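Local coordinates for protein sortase B (Clostridium perfringens, PDB 5YFK) that belongs to the class B sortases, cysteine transpeptidases that probably cleave sorting signals of surface proteins and join them to the cell wall, at residues Ser172-Tyr177 and Asn198-Ile203; Thr149-Ser154 and Phe190-Ile195; Ser89-Ile94 and Asn117-Ala122. The protein carries 1 engineered substitution. One frame throughout, in Å; residues are numbered along the deposited sequence.

Contact 1: Ser172-Tyr177 and Asn198-Ile203; sequences SNKEDY and NSNDRI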
ATOM      1  N   SER A 172      19.665   4.241   8.959  1.00 43.95           N
ATOM      2  CA  SER A 172      20.707   4.860   9.787  1.00 55.81           C
ATOM      3  C   SER A 172      20.924   6.297   9.327  1.00 51.02           C
ATOM      4  O   SER A 172      20.560   7.241  10.026  1.00 63.61           O
ATOM      5  CB  SER A 172      22.016   4.071   9.688  1.00 58.73           C
ATOM      6  OG  SER A 172      21.903   2.805  10.324  1.00 60.67           O
ATOM      7  N   ASN A 173      21.262   6.436   8.050  1.00 41.37           N
ATOM      8  CA  ASN A 173      21.664   7.717   7.483  1.00 42.37           C
ATOM      9  C   ASN A 173      21.247   7.786   6.030  1.00 34.27           C
ATOM     10  O   ASN A 173      20.732   6.808   5.491  1.00 28.33           O
ATOM     11  CB  ASN A 173      23.182   7.903   7.594  1.00 34.20           C
ATOM     12  CG  ASN A 173      23.961   6.702   7.083  1.00 40.63           C
ATOM     13  OD1 ASN A 173      23.759   6.252   5.962  1.00 29.93           O
ATOM     14  ND2 ASN A 173      24.933   6.250   7.867  1.00 48.69           N
ATOM     15  N   LYS A 174      21.530   8.928   5.407  1.00 33.14           N
ATOM     16  CA  LYS A 174      21.234   9.184   4.002  1.00 35.71           C
ATOM     17  C   LYS A 174      21.843   8.128   3.071  1.00 26.52           C
ATOM     18  O   LYS A 174      21.220   7.718   2.082  1.00 22.59           O
ATOM     19  CB  LYS A 174      21.792  10.559   3.625  1.00 48.23           C
ATOM     20  CG  LYS A 174      21.289  11.117   2.307  1.00 65.59           C
ATOM     21  CD  LYS A 174      20.028  11.950   2.500  1.00 69.83           C
ATOM     22  CE  LYS A 174      20.347  13.353   2.986  1.00 59.11           C
ATOM     23  NZ  LYS A 174      19.114  14.060   3.428  1.00 64.45           N
ATOM     24  N   GLU A 175      23.132   7.863   3.269  1.00 25.31           N
ATOM     25  CA  GLU A 175      23.870   6.882   2.468  1.00 25.76           C
ATOM     26  C   GLU A 175      23.175   5.510   2.465  1.00 23.38           C
ATOM     27  O   GLU A 175      23.079   4.831   1.421  1.00 25.16           O
ATOM     28  CB  GLU A 175      25.296   6.743   3.044  1.00 33.58           C
ATOM     29  CG  GLU A 175      26.171   5.698   2.370  1.00 47.72           C
ATOM     30  CD  GLU A 175      27.581   5.646   2.953  1.00 65.29           C
ATOM     31  OE1 GLU A 175      28.098   6.717   3.343  1.00 68.70           O
ATOM     32  OE2 GLU A 175      28.165   4.539   3.037  1.00 61.58           O
ATOM     33  N   ASP A 176      22.783   5.065   3.649  1.00 21.43           N
ATOM     34  CA  ASP A 176      22.096   3.784   3.816  1.00 22.48           C
ATOM     35  C   ASP A 176      20.767   3.793   3.076  1.00 19.51           C
ATOM     36  O   ASP A 176      20.389   2.807   2.459  1.00 17.70           O
ATOM     37  CB  ASP A 176      21.841   3.507   5.295  1.00 25.99           C
ATOM     38  CG  ASP A 176      23.117   3.175   6.067  1.00 40.77           C
ATOM     39  OD1 ASP A 176      24.208   3.122   5.454  1.00 39.53           O
ATOM     40  OD2 ASP A 176      23.019   2.943   7.292  1.00 55.27           O
ATOM     41  N   TYR A 177      20.076   4.927   3.115  1.00 20.20           N
ATOM     42  CA  TYR A 177      18.795   5.069   2.401  1.00 17.03           C
ATOM     43  C   TYR A 177      18.998   5.099   0.898  1.00 17.11           C
ATOM     44  O   TYR A 177      18.234   4.504   0.139  1.00 14.52           O
ATOM     45  CB  TYR A 177      18.107   6.346   2.844  1.00 15.66           C
ATOM     46  CG  TYR A 177      16.718   6.550   2.261  1.00 19.37           C
ATOM     47  CD1 TYR A 177      15.800   5.511   2.204  1.00 17.55           C
ATOM     48  CD2 TYR A 177      16.377   7.752   1.674  1.00 19.09           C
ATOM     49  CE1 TYR A 177      14.515   5.719   1.726  1.00 19.93           C
ATOM     50  CE2 TYR A 177      15.123   7.956   1.142  1.00 19.36           C
ATOM     51  CZ  TYR A 177      14.187   6.945   1.183  1.00 15.93           C
ATOM     52  OH  TYR A 177      12.956   7.161   0.584  1.00 16.85           O
ATOM     53  N   ASN A 198      15.935   9.669  -5.587  1.00 23.27           N
ATOM     54  CA  ASN A 198      17.030  10.218  -4.786  1.00 21.78           C
ATOM     55  C   ASN A 198      16.744  10.225  -3.287  1.00 21.63           C
ATOM     56  O   ASN A 198      15.620  10.019  -2.848  1.00 18.55           O
ATOM     57  CB  ASN A 198      17.388  11.618  -5.294  1.00 24.19           C
ATOM     58  CG  ASN A 198      16.412  12.684  -4.837  1.00 19.78           C
ATOM     59  OD1 ASN A 198      16.574  13.257  -3.755  1.00 28.81           O
ATOM     60  ND2 ASN A 198      15.444  13.004  -5.664  1.00 17.58           N
ATOM     61  N   SER A 199      17.786  10.417  -2.480  1.00 20.74           N
ATOM     62  CA  SER A 199      17.683  10.179  -1.056  1.00 23.40           C
ATOM     63  C   SER A 199      16.804  11.206  -0.327  1.00 19.91           C
ATOM     64  O   SER A 199      16.433  10.998   0.825  1.00 20.96           O
ATOM     65  CB  SER A 199      19.088  10.189  -0.449  1.00 31.29           C
ATOM     66  OG  SER A 199      19.522  11.523  -0.275  1.00 31.97           O
ATOM     67  N   ASN A 200      16.349  12.242  -1.015  1.00 20.31           N
ATOM     68  CA  ASN A 200      15.344  13.113  -0.405  1.00 20.88           C
ATOM     69  C   ASN A 200      13.931  12.568  -0.520  1.00 17.94           C
ATOM     70  O   ASN A 200      13.007  13.108   0.085  1.00 17.28           O
ATOM     71  CB  ASN A 200      15.364  14.502  -1.038  1.00 29.16           C
ATOM     72  CG  ASN A 200      16.669  15.219  -0.822  1.00 33.05           C
ATOM     73  OD1 ASN A 200      17.195  15.253   0.294  1.00 31.67           O
ATOM     74  ND2 ASN A 200      17.258  15.691  -1.911  1.00 30.46           N
ATOM     75  N   ASP A 201      13.753  11.505  -1.293  1.00 15.73           N
ATOM     76  CA  ASP A 201      12.418  11.023  -1.592  1.00 17.30           C
ATOM     77  C   ASP A 201      11.782  10.277  -0.415  1.00 16.82           C
ATOM     78  O   ASP A 201      12.464   9.794   0.507  1.00 16.84           O
ATOM     79  CB  ASP A 201      12.435  10.107  -2.818  1.00 17.76           C
ATOM     80  CG  ASP A 201      12.607  10.872  -4.119  1.00 21.13           C
ATOM     81  OD1 ASP A 201      11.990  11.948  -4.260  1.00 18.10           O
ATOM     82  OD2 ASP A 201      13.256  10.328  -5.046  1.00 20.13           O
ATOM     83  N   ARG A 202      10.458  10.227  -0.440  1.00 14.53           N
ATOM     84  CA  ARG A 202       9.717   9.366   0.470  1.00 13.83           C
ATOM     85  C   ARG A 202       9.030   8.296  -0.354  1.00 14.17           C
ATOM     86  O   ARG A 202       8.434   8.596  -1.394  1.00 15.99           O
ATOM     87  CB  ARG A 202       8.664  10.170   1.236  1.00 16.59           C
ATOM     88  CG  ARG A 202       8.039   9.329   2.338  1.00 17.11           C
ATOM     89  CD  ARG A 202       7.058  10.097   3.206  1.00 23.13           C
ATOM     90  NE  ARG A 202       6.949   9.432   4.502  1.00 23.03           N
ATOM     91  CZ  ARG A 202       6.148   9.818   5.492  1.00 25.03           C
ATOM     92  NH1 ARG A 202       6.265   9.256   6.690  1.00 23.65           N
ATOM     93  NH2 ARG A 202       5.194  10.708   5.264  1.00 23.68           N
ATOM     94  N   ILE A 203       9.139   7.051   0.065  1.00 14.71           N
ATOM     95  CA  ILE A 203       8.589   5.985  -0.736  1.00 12.61           C
ATOM     96  C   ILE A 203       7.460   5.233  -0.038  1.00 12.02           C
ATOM     97  O   ILE A 203       7.364   5.221   1.190  1.00 13.23           O
ATOM     98  CB  ILE A 203       9.666   5.001  -1.237  1.00 13.77           C
ATOM     99  CG1 ILE A 203      10.455   4.389  -0.073  1.00 13.56           C
ATOM    100  CG2 ILE A 203      10.572   5.721  -2.250  1.00 15.59           C
ATOM    101  CD1 ILE A 203      11.252   3.142  -0.459  1.00 11.28           C
TER
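Tyr177, in the first turn of helix 174-186, reaches the type I beta turn Asn198-Asp201, which leads into strand 203-210 of the sortase fold. Hydrogen bonding across the contact rests on the phenol: Tyr177 OH donates to Asp201 O at 2.7 Å, arriving from above the carbonyl plane, 58° out of it. With CG anti to the backbone N (chi1 -175°), the ring spans the gap between helix and turn, and Ser199 O lies at its edge, 3.3 Å from CE2.

Van der Waals packing surrounds the bond. Ile203 brings CG1 to 3.8 Å from Tyr177 OH, while Lys174 CG is 3.6 Å from Ser199 CB. Phe171 meets the Tyr177 ring with its plane steeply inclined.

Each partner also carries its own internal bonds. Asn173 is the N-cap, its OD1 accepting from Asp176 N nearly in line with the side-chain C=O. In the turn, Asn198 OD1 accepts from Asn200 N, an Asx turn, and Asp201 N bonds back to Asn198 O. Asp201 also forms a salt bridge with Lys223 of strand 216-225, and its OD2 takes the N-H of Asn198 at 2.8 Å, from above the carboxylate plane.

Contact 2: Thr149-Ser154 and Phe190-Ile195; sequences TFEIFS and FKRDGI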
ATOM      1  N   THR A 149       0.335  11.803  -3.637  1.00 19.58           N
ATOM      2  CA  THR A 149       0.508  10.950  -4.808  1.00 17.53           C
ATOM      3  C   THR A 149       1.916  10.353  -4.855  1.00 17.38           C
ATOM      4  O   THR A 149       2.887  11.046  -4.615  1.00 16.96           O
ATOM      5  CB  THR A 149       0.270  11.751  -6.095  1.00 23.22           C
ATOM      6  OG1 THR A 149      -1.008  12.392  -6.018  1.00 21.58           O
ATOM      7  CG2 THR A 149       0.315  10.836  -7.317  1.00 23.02           C
ATOM      8  N   PHE A 150       1.991   9.063  -5.174  1.00 16.18           N
ATOM      9  CA  PHE A 150       3.256   8.327  -5.305  1.00 16.20           C
ATOM     10  C   PHE A 150       3.363   7.685  -6.695  1.00 17.34           C
ATOM     11  O   PHE A 150       2.365   7.201  -7.242  1.00 17.12           O
ATOM     12  CB  PHE A 150       3.296   7.225  -4.242  1.00 14.60           C
ATOM     13  CG  PHE A 150       3.430   7.750  -2.840  1.00 15.95           C
ATOM     14  CD1 PHE A 150       2.322   8.238  -2.171  1.00 17.61           C
ATOM     15  CD2 PHE A 150       4.609   7.569  -2.131  1.00 14.79           C
ATOM     16  CE1 PHE A 150       2.440   8.683  -0.854  1.00 19.88           C
ATOM     17  CE2 PHE A 150       4.775   8.146  -0.877  1.00 16.34           C
ATOM     18  CZ  PHE A 150       3.678   8.713  -0.242  1.00 18.23           C
ATOM     19  N   GLU A 151       4.501   7.861  -7.364  1.00 16.95           N
ATOM     20  CA  GLU A 151       4.648   7.289  -8.683  1.00 14.63           C
ATOM     21  C   GLU A 151       5.458   5.997  -8.611  1.00 11.47           C
ATOM     22  O   GLU A 151       6.511   5.964  -8.017  1.00 14.00           O
ATOM     23  CB  GLU A 151       5.328   8.251  -9.653  1.00 16.54           C
ATOM     24  CG  GLU A 151       5.296   7.728 -11.067  1.00 17.46           C
ATOM     25  CD  GLU A 151       5.973   8.648 -12.065  1.00 25.16           C
ATOM     26  OE1 GLU A 151       6.184   9.831 -11.735  1.00 27.86           O
ATOM     27  OE2 GLU A 151       6.059   8.236 -13.242  1.00 22.64           O
ATOM     28  N   ILE A 152       4.862   4.928  -9.114  1.00 17.06           N
ATOM     29  CA  ILE A 152       5.450   3.584  -9.075  1.00 15.70           C
ATOM     30  C   ILE A 152       6.673   3.562  -9.949  1.00 15.90           C
ATOM     31  O   ILE A 152       6.600   3.971 -11.121  1.00 18.93           O
ATOM     32  CB  ILE A 152       4.460   2.535  -9.611  1.00 17.37           C
ATOM     33  CG1 ILE A 152       3.299   2.402  -8.625  1.00 17.58           C
ATOM     34  CG2 ILE A 152       5.168   1.197  -9.802  1.00 15.34           C
ATOM     35  CD1 ILE A 152       2.104   1.657  -9.174  1.00 21.56           C
ATOM     36  N   PHE A 153       7.781   3.097  -9.388  1.00 13.97           N
ATOM     37  CA  PHE A 153       9.058   3.021 -10.123  1.00 15.59           C
ATOM     38  C   PHE A 153       9.644   1.596 -10.131  1.00 17.77           C
ATOM     39  O   PHE A 153      10.629   1.317 -10.820  1.00 16.30           O
ATOM     40  CB  PHE A 153      10.065   4.060  -9.593  1.00 16.95           C
ATOM     41  CG  PHE A 153      10.552   3.807  -8.200  1.00 16.66           C
ATOM     42  CD1 PHE A 153      11.604   2.943  -7.968  1.00 16.86           C
ATOM     43  CD2 PHE A 153       9.829   4.294  -7.101  1.00 15.09           C
ATOM     44  CE1 PHE A 153      11.977   2.609  -6.680  1.00 18.73           C
ATOM     45  CE2 PHE A 153      10.272   4.065  -5.814  1.00 16.65           C
ATOM     46  CZ  PHE A 153      11.392   3.266  -5.603  1.00 18.63           C
ATOM     47  N   SER A 154       9.139   0.744  -9.251  1.00 14.10           N
ATOM     48  CA  SER A 154       9.668  -0.634  -9.159  1.00 15.74           C
ATOM     49  C   SER A 154       8.543  -1.636  -9.019  1.00 15.14           C
ATOM     50  O   SER A 154       7.651  -1.456  -8.202  1.00 14.90           O
ATOM     51  CB  SER A 154      10.623  -0.783  -7.984  1.00 14.78           C
ATOM     52  OG  SER A 154      11.135  -2.115  -7.930  1.00 14.38           O
ATOM     53  N   PHE A 190      10.887  -3.430 -14.631  1.00 18.15           N
ATOM     54  CA  PHE A 190      10.660  -2.336 -15.584  1.00 21.76           C
ATOM     55  C   PHE A 190      11.230  -1.024 -15.040  1.00 25.11           C
ATOM     56  O   PHE A 190      11.047  -0.690 -13.864  1.00 24.73           O
ATOM     57  CB  PHE A 190       9.160  -2.148 -15.900  1.00 20.43           C
ATOM     58  CG  PHE A 190       8.439  -3.415 -16.261  1.00 20.32           C
ATOM     59  CD1 PHE A 190       8.856  -4.196 -17.312  1.00 16.85           C
ATOM     60  CD2 PHE A 190       7.331  -3.835 -15.529  1.00 19.89           C
ATOM     61  CE1 PHE A 190       8.229  -5.392 -17.609  1.00 19.27           C
ATOM     62  CE2 PHE A 190       6.743  -5.052 -15.779  1.00 21.82           C
ATOM     63  CZ  PHE A 190       7.166  -5.819 -16.853  1.00 20.16           C
ATOM     64  N   LYS A 191      11.848  -0.247 -15.928  1.00 24.14           N
ATOM     65  CA  LYS A 191      12.439   1.044 -15.568  1.00 29.10           C
ATOM     66  C   LYS A 191      11.460   2.188 -15.855  1.00 29.97           C
ATOM     67  O   LYS A 191      10.808   2.204 -16.892  1.00 25.31           O
ATOM     68  CB  LYS A 191      13.744   1.231 -16.342  1.00 40.76           C
ATOM     69  CG  LYS A 191      14.296   2.647 -16.347  1.00 41.40           C
ATOM     70  CD  LYS A 191      15.271   2.870 -15.206  1.00 36.15           C
ATOM     71  CE  LYS A 191      15.460   4.358 -14.953  1.00 33.59           C
ATOM     72  NZ  LYS A 191      16.312   4.593 -13.759  1.00 29.91           N
ATOM     73  N   ARG A 192      11.202   3.014 -14.843  1.00 24.06           N
ATOM     74  CA  ARG A 192      10.439   4.250 -15.013  1.00 22.47           C
ATOM     75  C   ARG A 192      11.365   5.412 -15.349  1.00 32.60           C
ATOM     76  O   ARG A 192      12.225   5.801 -14.540  1.00 33.19           O
ATOM     77  CB  ARG A 192       9.654   4.589 -13.739  1.00 23.64           C
ATOM     78  CG  ARG A 192       8.696   5.761 -13.907  1.00 23.93           C
ATOM     79  CD  ARG A 192       7.412   5.363 -14.608  1.00 23.60           C
ATOM     80  NE  ARG A 192       6.561   4.524 -13.769  1.00 21.90           N
ATOM     81  CZ  ARG A 192       5.547   3.808 -14.229  1.00 20.36           C
ATOM     82  NH1 ARG A 192       4.794   3.112 -13.392  1.00 22.44           N
ATOM     83  NH2 ARG A 192       5.275   3.789 -15.537  1.00 17.39           N
ATOM     84  N   ASP A 193      11.182   5.963 -16.546  1.00 26.96           N
ATOM     85  CA  ASP A 193      12.053   7.014 -17.036  1.00 26.84           C
ATOM     86  C   ASP A 193      11.782   8.331 -16.316  1.00 25.23           C
ATOM     87  O   ASP A 193      10.627   8.706 -16.107  1.00 28.33           O
ATOM     88  CB  ASP A 193      11.844   7.215 -18.540  1.00 32.79           C
ATOM     89  CG  ASP A 193      12.288   6.021 -19.361  1.00 31.19           C
ATOM     90  OD1 ASP A 193      13.084   5.194 -18.864  1.00 32.01           O
ATOM     91  OD2 ASP A 193      11.932   5.983 -20.558  1.00 37.51           O
ATOM     92  N   GLY A 194      12.856   9.026 -15.939  1.00 30.15           N
ATOM     93  CA  GLY A 194      12.776  10.430 -15.522  1.00 36.30           C
ATOM     94  C   GLY A 194      12.239  10.618 -14.107  1.00 36.17           C
ATOM     95  O   GLY A 194      11.807  11.705 -13.737  1.00 43.92           O
ATOM     96  N   ILE A 195      12.288   9.561 -13.311  1.00 30.23           N
ATOM     97  CA  ILE A 195      11.653   9.551 -11.990  1.00 41.09           C
ATOM     98  C   ILE A 195      12.534  10.251 -10.935  1.00 35.66           C
ATOM     99  O   ILE A 195      12.086  10.509  -9.819  1.00 21.15           O
ATOM    100  CB  ILE A 195      11.330   8.101 -11.549  1.00 29.27           C
ATOM    101  CG1 ILE A 195      10.228   8.084 -10.487  1.00 46.85           C
ATOM    102  CG2 ILE A 195      12.562   7.396 -11.011  1.00 37.99           C
ATOM    103  CD1 ILE A 195       8.930   7.496 -10.981  1.00 38.34           C
TER
HETATM  104  O   HOH W   1      12.525   2.267 -12.331  1.00 22.63           O
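The Arg192 side chain holds one carbonyl of strand 146-159: its NE and NH1 both donate to Ile152 O, at 2.7 Å from NE and 3.0 Å from NH1. The oxygen lies at the edge of the guanidinium, 3° out of its plane. The NE bond is nearly in line with the C=O; the NH1 bond is more bent and comes from above the carbonyl plane. Bends at chi2 and chi3 (79° and 71°) fold the arginine chain back so that this edge faces the strand.

NH2 donates to Phe133 O, and the Phe133 ring makes a cation-pi contact, so helix 130-135 helps fix the rotation of the guanidinium. Glu151 adds charge without a directed bond: its OE2 is 3.8 Å from Arg192 NE, well out of the guanidinium plane, a long salt bridge that probably steadies the positive charge.

A water bridges the two backbones, donating to Phe153 O at 2.6 Å and accepting from Arg192 N at 2.9 Å.

Next to these bonds, Ile195 CD1 lies against the Glu151 chain, 3.4 Å from its CD, and against Phe153 CB at 3.9 Å. Ile195 follows Gly194 in a type II turn from Arg192, and its carbonyl accepts from Lys223 NZ. The attachment of the connection after helix 174-186 lies beside a classic beta bulge, where Phe153 and Ser154 stand opposite the single residue Val221 of strand 216-225.

Contact 3: Ser89-Ile94 and Asn117-Ala122; sequences SFSGSI and NDTMFA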
ATOM      1  N   SER A  89     -11.892 -12.864   9.670  1.00 32.72           N
ATOM      2  CA  SER A  89     -12.068 -12.667   8.241  1.00 24.91           C
ATOM      3  C   SER A  89     -10.968 -13.380   7.503  1.00 27.39           C
ATOM      4  O   SER A  89      -9.806 -13.343   7.912  1.00 37.05           O
ATOM      5  CB  SER A  89     -12.051 -11.180   7.902  1.00 33.11           C
ATOM      6  OG  SER A  89     -11.890 -10.978   6.504  1.00 31.04           O
ATOM      7  N   PHE A  90     -11.319 -13.944   6.355  1.00 28.20           N
ATOM      8  CA  PHE A  90     -10.349 -14.571   5.484  1.00 30.04           C
ATOM      9  C   PHE A  90      -9.624 -13.544   4.633  1.00 27.85           C
ATOM     10  O   PHE A  90      -8.422 -13.654   4.435  1.00 28.54           O
ATOM     11  CB  PHE A  90     -11.031 -15.625   4.622  1.00 35.81           C
ATOM     12  CG  PHE A  90     -11.553 -16.779   5.426  1.00 47.84           C
ATOM     13  CD1 PHE A  90     -12.818 -16.704   5.995  1.00 62.47           C
ATOM     14  CD2 PHE A  90     -10.660 -17.718   5.933  1.00 50.10           C
ATOM     15  CE1 PHE A  90     -13.250 -17.671   6.887  1.00 59.77           C
ATOM     16  CE2 PHE A  90     -11.079 -18.681   6.834  1.00 59.59           C
ATOM     17  CZ  PHE A  90     -12.380 -18.662   7.305  1.00 63.34           C
ATOM     18  N   SER A  91     -10.345 -12.523   4.180  1.00 25.83           N
ATOM     19  CA  SER A  91      -9.745 -11.484   3.351  1.00 29.08           C
ATOM     20  C   SER A  91      -8.849 -10.573   4.183  1.00 29.80           C
ATOM     21  O   SER A  91      -7.959  -9.916   3.649  1.00 24.30           O
ATOM     22  CB  SER A  91     -10.832 -10.658   2.690  1.00 32.09           C
ATOM     23  OG  SER A  91     -11.488 -11.436   1.719  1.00 41.05           O
ATOM     24  N   GLY A  92      -9.173 -10.436   5.464  1.00 26.04           N
ATOM     25  CA  GLY A  92      -8.473  -9.479   6.327  1.00 23.07           C
ATOM     26  C   GLY A  92      -8.626  -8.033   5.872  1.00 19.00           C
ATOM     27  O   GLY A  92      -9.708  -7.586   5.478  1.00 20.42           O
ATOM     28  N   SER A  93      -7.587  -7.256   6.119  1.00 19.12           N
ATOM     29  CA  SER A  93      -7.618  -5.828   5.863  1.00 19.28           C
ATOM     30  C   SER A  93      -6.337  -5.431   5.146  1.00 15.84           C
ATOM     31  O   SER A  93      -5.362  -6.201   5.101  1.00 18.89           O
ATOM     32  CB  SER A  93      -7.770  -5.036   7.167  1.00 22.73           C
ATOM     33  OG  SER A  93      -8.922  -5.448   7.889  1.00 24.67           O
ATOM     34  N   ILE A  94      -6.337  -4.232   4.574  1.00 13.85           N
ATOM     35  CA  ILE A  94      -5.064  -3.654   4.107  1.00 14.10           C
ATOM     36  C   ILE A  94      -4.410  -2.940   5.284  1.00 14.09           C
ATOM     37  O   ILE A  94      -5.077  -2.173   6.000  1.00 17.48           O
ATOM     38  CB  ILE A  94      -5.296  -2.649   2.988  1.00 14.47           C
ATOM     39  CG1 ILE A  94      -6.152  -3.266   1.881  1.00 13.42           C
ATOM     40  CG2 ILE A  94      -3.957  -2.154   2.436  1.00 14.10           C
ATOM     41  CD1 ILE A  94      -5.668  -4.586   1.323  1.00 14.96           C
ATOM     42  N   ASN A 117      -9.195 -14.275  -5.850  1.00 35.95           N
ATOM     43  CA  ASN A 117     -10.550 -13.948  -6.260  1.00 35.23           C
ATOM     44  C   ASN A 117     -10.689 -12.457  -6.556  1.00 31.72           C
ATOM     45  O   ASN A 117     -11.766 -11.876  -6.390  1.00 28.39           O
ATOM     46  CB  ASN A 117     -11.523 -14.325  -5.159  1.00 43.29           C
ATOM     47  CG  ASN A 117     -11.492 -13.344  -4.014  1.00 49.27           C
ATOM     48  OD1 ASN A 117     -10.431 -13.079  -3.462  1.00 43.58           O
ATOM     49  ND2 ASN A 117     -12.597 -12.644  -3.812  1.00 54.80           N
ATOM     50  N   ASP A 118      -9.592 -11.822  -6.947  1.00 21.16           N
ATOM     51  CA  ASP A 118      -9.676 -10.448  -7.430  1.00 24.87           C
ATOM     52  C   ASP A 118     -10.126  -9.456  -6.351  1.00 22.44           C
ATOM     53  O   ASP A 118     -10.974  -8.596  -6.588  1.00 25.75           O
ATOM     54  CB  ASP A 118     -10.650 -10.396  -8.602  1.00 29.94           C
ATOM     55  CG  ASP A 118     -10.312  -9.307  -9.583  1.00 26.05           C
ATOM     56  OD1 ASP A 118      -9.233  -8.713  -9.435  1.00 26.37           O
ATOM     57  OD2 ASP A 118     -11.155  -9.015 -10.460  1.00 33.23           O
ATOM     58  N   THR A 119      -9.617  -9.614  -5.133  1.00 19.62           N
ATOM     59  CA  THR A 119      -9.928  -8.681  -4.049  1.00 20.80           C
ATOM     60  C   THR A 119      -8.682  -8.320  -3.242  1.00 13.92           C
ATOM     61  O   THR A 119      -7.675  -8.977  -3.363  1.00 13.69           O
ATOM     62  CB  THR A 119     -10.962  -9.262  -3.066  1.00 21.93           C
ATOM     63  OG1 THR A 119     -10.445 -10.461  -2.469  1.00 26.88           O
ATOM     64  CG2 THR A 119     -12.272  -9.559  -3.788  1.00 35.91           C
ATOM     65  N   MET A 120      -8.804  -7.289  -2.406  1.00 12.47           N
ATOM     66  CA  MET A 120      -7.701  -6.801  -1.553  1.00 11.42           C
ATOM     67  C   MET A 120      -6.548  -6.365  -2.454  1.00 13.90           C
ATOM     68  O   MET A 120      -6.758  -5.509  -3.320  1.00 15.05           O
ATOM     69  CB  MET A 120      -7.286  -7.819  -0.517  1.00 15.34           C
ATOM     70  CG  MET A 120      -8.472  -8.317   0.323  1.00 19.39           C
ATOM     71  SD  MET A 120      -9.663  -7.063   0.897  1.00 25.09           S
ATOM     72  CE  MET A 120      -8.778  -6.276   2.231  1.00 22.61           C
ATOM     73  N   PHE A 121      -5.374  -6.949  -2.275  1.00 12.48           N
ATOM     74  CA  PHE A 121      -4.182  -6.569  -3.102  1.00 12.85           C
ATOM     75  C   PHE A 121      -3.926  -7.548  -4.268  1.00 12.18           C
ATOM     76  O   PHE A 121      -2.875  -7.459  -4.946  1.00 15.36           O
ATOM     77  CB  PHE A 121      -2.922  -6.455  -2.225  1.00 12.85           C
ATOM     78  CG  PHE A 121      -2.591  -5.051  -1.733  1.00 12.94           C
ATOM     79  CD1 PHE A 121      -3.534  -4.030  -1.732  1.00 11.31           C
ATOM     80  CD2 PHE A 121      -1.433  -4.853  -0.968  1.00 11.69           C
ATOM     81  CE1 PHE A 121      -3.236  -2.765  -1.214  1.00 11.99           C
ATOM     82  CE2 PHE A 121      -1.118  -3.596  -0.471  1.00 12.50           C
ATOM     83  CZ  PHE A 121      -2.024  -2.549  -0.583  1.00 14.78           C
ATOM     84  N   ALA A 122      -4.931  -8.344  -4.652  1.00 13.71           N
ATOM     85  CA  ALA A 122      -4.765  -9.242  -5.805  1.00 15.35           C
ATOM     86  C   ALA A 122      -4.216  -8.479  -7.002  1.00 14.18           C
ATOM     87  O   ALA A 122      -3.326  -8.952  -7.712  1.00 17.62           O
ATOM     88  CB  ALA A 122      -6.092  -9.892  -6.176  1.00 17.79           C
TER
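The nearest CA atoms, of Ile94 and Met120, are 7.0 Å apart, where a type II' turn, Thr119-Ala122, faces the loop entering strand 94-96. Side chains fill the interval, and no hydrogen bond crosses it.

Met120 and Ile94 carry the contact. Turns of -43° and -76° about chi2 and chi3 curl the methionine so that CE reaches Gly92 O at 3.6 Å and Ile94 CD1 at 3.7 Å, while CG lies 3.7 Å from Ser91 O. The Met120 and Ile94 chains run antiparallel, side by side.

Ile94 also meets Phe121. Its CD1 sits over one face of the ring, 4.2 Å from the centroid, a CH-pi contact, and its CG2 touches CZ at 3.6 Å; Val110 also packs against both residues.

Each loop is braced internally. Ser89 OG accepts from Gly92 N, an ST motif, and Thr119 OG1 donates to Asn117 OD1 at 2.8 Å. Ser91 OG bonds to Thr12 OG1 in the N-terminal region.

The side chain of Met120 is about 4 Å from that of His113, the predicted proton donor/acceptor, and Phe121 pairs with His113 through the backbone. The packing thus borders the probable active site of a sortase, beside its histidine.

Followed from the N terminus, the chain first closes contact 3, where the loop before strand 94-96 meets the loop after strand 107-111, with both of those strands lying on the path between. Contacts 1 and 2 come later and cross: strand 146-159 opens contact 2, the start of helix 174-186 opens contact 1, and the long connection after that helix closes contact 2 at 190-195, then contact 1 at 198-203. They illustrate how side chains that bond backbone carbonyls can hold an irregular connection in place, and they touch through Phe150 and Phe153 against Arg202 and Ile203. Contact 3 lies across the chain's centre, about 31 Å from contact 1, centre to centre.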